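Local coordinates for protein DNA gyrase, B subunit, truncated (Myxococcus xanthus, PDB 3CWV) that probably catalyses the ATP-dependent breakage, passage and rejoining of double-stranded DNA, as a type II topoisomerase of the GyrB family, at residues C178-S191 against T201-A213. Numbering follows the deposited sequence.
Sequences CNELAALAPGLRVS and TLWHLPGGVAQWA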
loop_
_atom_site.group_PDB
_atom_site.type_symbol
_atom_site.label_atom_id
_atom_site.label_comp_id
_atom_site.label_asym_id
_atom_site.label_seq_id
_atom_site.Cartn_x
_atom_site.Cartn_y
_atom_site.Cartn_z
ATOM N N CYS A 178 -3.168 3.207 -7.042
ATOM C CA CYS A 178 -1.812 3.363 -7.549
ATOM C C CYS A 178 -1.171 4.650 -6.991
ATOM O O CYS A 178 -0.004 4.665 -6.590
ATOM C CB CYS A 178 -1.821 3.395 -9.071
ATOM S SG CYS A 178 -2.092 1.802 -9.881
ATOM N N ASN A 179 -1.952 5.729 -6.979
ATOM C CA ASN A 179 -1.507 7.006 -6.429
ATOM C C ASN A 179 -1.107 6.852 -4.952
ATOM O O ASN A 179 -0.052 7.355 -4.541
ATOM C CB ASN A 179 -2.629 8.045 -6.637
ATOM C CG ASN A 179 -2.194 9.487 -6.364
ATOM O OD1 ASN A 179 -1.075 9.781 -5.893
ATOM N ND2 ASN A 179 -3.113 10.402 -6.636
ATOM N N GLU A 180 -1.928 6.143 -4.168
ATOM C CA GLU A 180 -1.627 5.869 -2.769
ATOM C C GLU A 180 -0.341 5.089 -2.614
ATOM O O GLU A 180 0.443 5.369 -1.727
ATOM C CB GLU A 180 -2.695 4.996 -2.146
ATOM C CG GLU A 180 -4.023 5.621 -2.001
ATOM C CD GLU A 180 -4.997 4.662 -1.352
ATOM O OE1 GLU A 180 -4.596 3.515 -1.008
ATOM O OE2 GLU A 180 -6.165 5.055 -1.194
ATOM N N LEU A 181 -0.168 4.058 -3.435
ATOM C CA LEU A 181 1.035 3.234 -3.392
ATOM C C LEU A 181 2.323 4.070 -3.632
ATOM O O LEU A 181 3.324 3.903 -2.918
ATOM C CB LEU A 181 0.919 2.094 -4.408
ATOM C CG LEU A 181 2.169 1.264 -4.709
ATOM C CD1 LEU A 181 2.620 0.494 -3.467
ATOM C CD2 LEU A 181 1.943 0.310 -5.879
ATOM N N ALA A 182 2.294 4.967 -4.620
ATOM C CA ALA A 182 3.406 5.913 -4.815
ATOM C C ALA A 182 3.698 6.773 -3.576
ATOM O O ALA A 182 4.868 7.030 -3.250
ATOM C CB ALA A 182 3.157 6.809 -6.046
ATOM N N ALA A 183 2.647 7.220 -2.893
ATOM C CA ALA A 183 2.789 7.994 -1.647
ATOM C C ALA A 183 3.328 7.156 -0.485
ATOM O O ALA A 183 4.109 7.647 0.339
ATOM C CB ALA A 183 1.434 8.608 -1.245
ATOM N N LEU A 184 2.894 5.900 -0.405
ATOM C CA LEU A 184 3.218 5.070 0.764
ATOM C C LEU A 184 4.623 4.485 0.652
ATOM O O LEU A 184 5.218 4.095 1.646
ATOM C CB LEU A 184 2.190 3.957 0.938
ATOM C CG LEU A 184 0.847 4.515 1.386
ATOM C CD1 LEU A 184 -0.271 3.516 1.189
ATOM C CD2 LEU A 184 0.909 4.977 2.831
ATOM N N ALA A 185 5.130 4.425 -0.571
ATOM C CA ALA A 185 6.462 3.913 -0.841
ATOM C C ALA A 185 7.235 5.012 -1.592
ATOM O O ALA A 185 7.447 4.953 -2.797
ATOM C CB ALA A 185 6.368 2.599 -1.631
ATOM N N PRO A 186 7.614 6.081 -0.857
ATOM C CA PRO A 186 8.140 7.290 -1.493
ATOM C C PRO A 186 9.326 6.999 -2.377
ATOM O O PRO A 186 10.248 6.299 -1.951
ATOM C CB PRO A 186 8.575 8.184 -0.314
ATOM C CG PRO A 186 8.257 7.464 0.925
ATOM C CD PRO A 186 7.521 6.181 0.609
ATOM N N GLY A 187 9.296 7.509 -3.603
ATOM C CA GLY A 187 10.353 7.223 -4.559
ATOM C C GLY A 187 10.009 6.098 -5.525
ATOM O O GLY A 187 10.572 6.029 -6.610
ATOM N N LEU A 188 9.091 5.217 -5.140
ATOM C CA LEU A 188 8.589 4.194 -6.063
ATOM C C LEU A 188 7.872 4.866 -7.257
ATOM O O LEU A 188 7.032 5.746 -7.053
ATOM C CB LEU A 188 7.573 3.295 -5.340
ATOM C CG LEU A 188 6.951 2.161 -6.161
ATOM C CD1 LEU A 188 8.031 1.208 -6.699
ATOM C CD2 LEU A 188 5.894 1.397 -5.340
ATOM N N ARG A 189 8.221 4.465 -8.481
ATOM C CA ARG A 189 7.500 4.888 -9.701
ATOM C C ARG A 189 6.337 3.952 -9.986
ATOM O O ARG A 189 6.538 2.749 -10.177
ATOM C CB ARG A 189 8.459 4.910 -10.903
ATOM C CG ARG A 189 9.559 5.948 -10.710
ATOM C CD ARG A 189 10.555 5.966 -11.822
ATOM N NE ARG A 189 11.508 7.058 -11.605
ATOM C CZ ARG A 189 11.284 8.339 -11.911
ATOM N NH1 ARG A 189 10.130 8.718 -12.467
ATOM N NH2 ARG A 189 12.226 9.249 -11.657
ATOM N N VAL A 190 5.110 4.479 -9.965
ATOM C CA VAL A 190 3.956 3.615 -10.149
ATOM C C VAL A 190 3.173 4.186 -11.317
ATOM O O VAL A 190 2.919 5.382 -11.337
ATOM C CB VAL A 190 2.993 3.639 -8.943
ATOM C CG1 VAL A 190 1.820 2.691 -9.201
ATOM C CG2 VAL A 190 3.712 3.239 -7.640
ATOM N N SER A 191 2.809 3.339 -12.280
ATOM C CA SER A 191 2.074 3.790 -13.457
ATOM C C SER A 191 0.770 3.018 -13.610
ATOM O O SER A 191 0.696 1.820 -13.300
ATOM C CB SER A 191 2.917 3.586 -14.716
ATOM O OG SER A 191 4.069 4.421 -14.678
ATOM N N THR A 201 -0.736 7.123 -16.647
ATOM C CA THR A 201 -0.403 8.090 -15.595
ATOM C C THR A 201 0.750 7.540 -14.768
ATOM O O THR A 201 0.701 6.382 -14.348
ATOM C CB THR A 201 -1.583 8.328 -14.677
ATOM O OG1 THR A 201 -2.734 8.622 -15.468
ATOM C CG2 THR A 201 -1.335 9.494 -13.693
ATOM N N LEU A 202 1.772 8.363 -14.544
ATOM C CA LEU A 202 2.933 7.990 -13.734
ATOM C C LEU A 202 2.918 8.822 -12.493
ATOM O O LEU A 202 2.858 10.062 -12.573
ATOM C CB LEU A 202 4.266 8.221 -14.474
ATOM C CG LEU A 202 5.530 8.181 -13.566
ATOM C CD1 LEU A 202 5.840 6.748 -12.993
ATOM C CD2 LEU A 202 6.803 8.795 -14.264
ATOM N N TRP A 203 2.934 8.155 -11.336
ATOM C CA TRP A 203 3.124 8.851 -10.061
ATOM C C TRP A 203 4.527 8.572 -9.547
ATOM O O TRP A 203 4.993 7.445 -9.593
ATOM C CB TRP A 203 2.112 8.371 -9.016
ATOM C CG TRP A 203 0.718 8.724 -9.368
ATOM C CD1 TRP A 203 0.080 9.898 -9.080
ATOM C CD2 TRP A 203 -0.230 7.909 -10.067
ATOM N NE1 TRP A 203 -1.210 9.869 -9.560
ATOM C CE2 TRP A 203 -1.432 8.661 -10.168
ATOM C CE3 TRP A 203 -0.179 6.630 -10.639
ATOM C CZ2 TRP A 203 -2.570 8.168 -10.804
ATOM C CZ3 TRP A 203 -1.299 6.140 -11.270
ATOM C CH2 TRP A 203 -2.491 6.908 -11.349
ATOM N N HIS A 204 5.194 9.610 -9.070
ATOM C CA HIS A 204 6.466 9.470 -8.405
ATOM C C HIS A 204 6.440 10.561 -7.331
ATOM O O HIS A 204 6.423 11.763 -7.643
ATOM C CB HIS A 204 7.629 9.601 -9.403
ATOM C CG HIS A 204 8.980 9.571 -8.753
ATOM N ND1 HIS A 204 9.875 10.614 -8.845
ATOM C CD2 HIS A 204 9.565 8.644 -7.963
ATOM C CE1 HIS A 204 10.960 10.325 -8.150
ATOM N NE2 HIS A 204 10.799 9.133 -7.607
ATOM N N LEU A 205 6.287 10.137 -6.077
ATOM C CA LEU A 205 6.118 11.066 -4.965
ATOM C C LEU A 205 7.302 10.917 -3.997
ATOM O O LEU A 205 7.172 10.300 -2.945
ATOM C CB LEU A 205 4.759 10.851 -4.260
ATOM C CG LEU A 205 3.492 11.454 -4.926
ATOM C CD1 LEU A 205 3.139 10.745 -6.227
ATOM C CD2 LEU A 205 2.273 11.440 -3.976
ATOM N N PRO A 206 8.472 11.484 -4.352
ATOM C CA PRO A 206 9.630 11.294 -3.461
ATOM C C PRO A 206 9.391 11.899 -2.077
ATOM O O PRO A 206 9.976 11.449 -1.102
ATOM C CB PRO A 206 10.788 11.986 -4.197
ATOM C CG PRO A 206 10.145 12.900 -5.218
ATOM C CD PRO A 206 8.780 12.321 -5.532
ATOM N N GLY A 207 8.486 12.867 -1.978
ATOM C CA GLY A 207 8.123 13.412 -0.676
ATOM C C GLY A 207 7.096 12.595 0.081
ATOM O O GLY A 207 6.683 12.986 1.157
ATOM N N GLY A 208 6.651 11.467 -0.475
ATOM C CA GLY A 208 5.809 10.553 0.307
ATOM C C GLY A 208 4.431 11.064 0.718
ATOM O O GLY A 208 3.730 11.719 -0.060
ATOM N N VAL A 209 4.030 10.768 1.945
ATOM C CA VAL A 209 2.693 11.146 2.390
ATOM C C VAL A 209 2.594 12.667 2.609
ATOM O O VAL A 209 1.496 13.213 2.642
ATOM C CB VAL A 209 2.225 10.350 3.630
ATOM C CG1 VAL A 209 2.070 8.854 3.295
ATOM C CG2 VAL A 209 3.166 10.575 4.832
ATOM N N ALA A 210 3.742 13.339 2.728
ATOM C CA ALA A 210 3.768 14.804 2.808
ATOM C C ALA A 210 3.366 15.399 1.469
ATOM O O ALA A 210 2.537 16.323 1.388
ATOM C CB ALA A 210 5.149 15.294 3.204
ATOM N N GLN A 211 3.938 14.849 0.406
ATOM C CA GLN A 211 3.614 15.320 -0.920
ATOM C C GLN A 211 2.135 15.036 -1.203
ATOM O O GLN A 211 1.444 15.869 -1.791
ATOM C CB GLN A 211 4.556 14.701 -1.949
ATOM C CG GLN A 211 4.325 15.130 -3.392
ATOM C CD GLN A 211 5.519 14.841 -4.267
ATOM O OE1 GLN A 211 6.450 14.172 -3.844
ATOM N NE2 GLN A 211 5.501 15.345 -5.499
ATOM N N TRP A 212 1.645 13.890 -0.720
ATOM C CA TRP A 212 0.260 13.464 -0.899
ATOM C C TRP A 212 -0.712 14.352 -0.135
ATOM O O TRP A 212 -1.812 14.635 -0.620
ATOM C CB TRP A 212 0.093 12.008 -0.423
ATOM C CG TRP A 212 -1.252 11.356 -0.706
ATOM C CD1 TRP A 212 -2.154 11.720 -1.666
ATOM C CD2 TRP A 212 -1.804 10.187 -0.062
ATOM N NE1 TRP A 212 -3.250 10.882 -1.630
ATOM C CE2 TRP A 212 -3.058 9.931 -0.662
ATOM C CE3 TRP A 212 -1.363 9.342 0.967
ATOM C CZ2 TRP A 212 -3.882 8.873 -0.265
ATOM C CZ3 TRP A 212 -2.176 8.285 1.358
ATOM C CH2 TRP A 212 -3.427 8.060 0.741
ATOM N N ALA A 213 -0.328 14.762 1.073
ATOM C CA ALA A 213 -1.171 15.639 1.883
ATOM C C ALA A 213 -1.377 16.991 1.183
ATOM O O ALA A 213 -2.491 17.542 1.180
ATOM C CB ALA A 213 -0.576 15.830 3.279
HETATM O O HOH W 1 6.720 7.542 -5.015
HETATM O O HOH W 2 5.323 8.340 2.853
#
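An antiparallel strand pair and the packing of a helix against it and against a second helix make up this contact, at the edge of the eight-stranded sheet, beside the five-stranded sheet on which helix 208-217 packs. V190 and W203 form a hydrogen-bonded pair: V190 N donates to W203 O at 3.0 Å, and W203 N returns a bond to V190 O at 2.8 Å, both nearly straight. W203 turns its indole to the helix side, where the side chain of N179 lies over one face. N179 CB stands 3.9 Å from the centroid of the five-membered ring of W203, and with CG anti to the backbone N (chi1 -168°) the amide continues over that ring, the two planes only 19° apart. The other face of the indole is backed by T201 CG2. C178 CB adds a 3.6 Å touch on W203 CZ3, while the small A182 lets its CB approach W203 CB to 3.5 Å. On the other face of the sheet, the guanidinium of R189 stacks flat on the H204 imidazole, centres 4.1 Å apart, with P206 CD beneath the opposite side of that ring. Further along, A183 CB meets W212 CE3 at 3.6 Å and also L205 CD2, and E180 CG touches the six-membered ring of W212 obliquely, at CZ2 and CH2. Two waters fill in for direct backbone bonds: one accepts a hydrogen bond from L205 N and lies within bonding distance of A182 O and L188 O, the other links A183 O to V209 N. V209 and W212 also pack on I303 of strand 300-307. The whole is a helix-strand-strand-helix unit, its beta hairpin completing the edge of the N-terminal sheet, and its second helix leading into the transducer domain, consistent with the two-domain ATPase region of GyrB proteins.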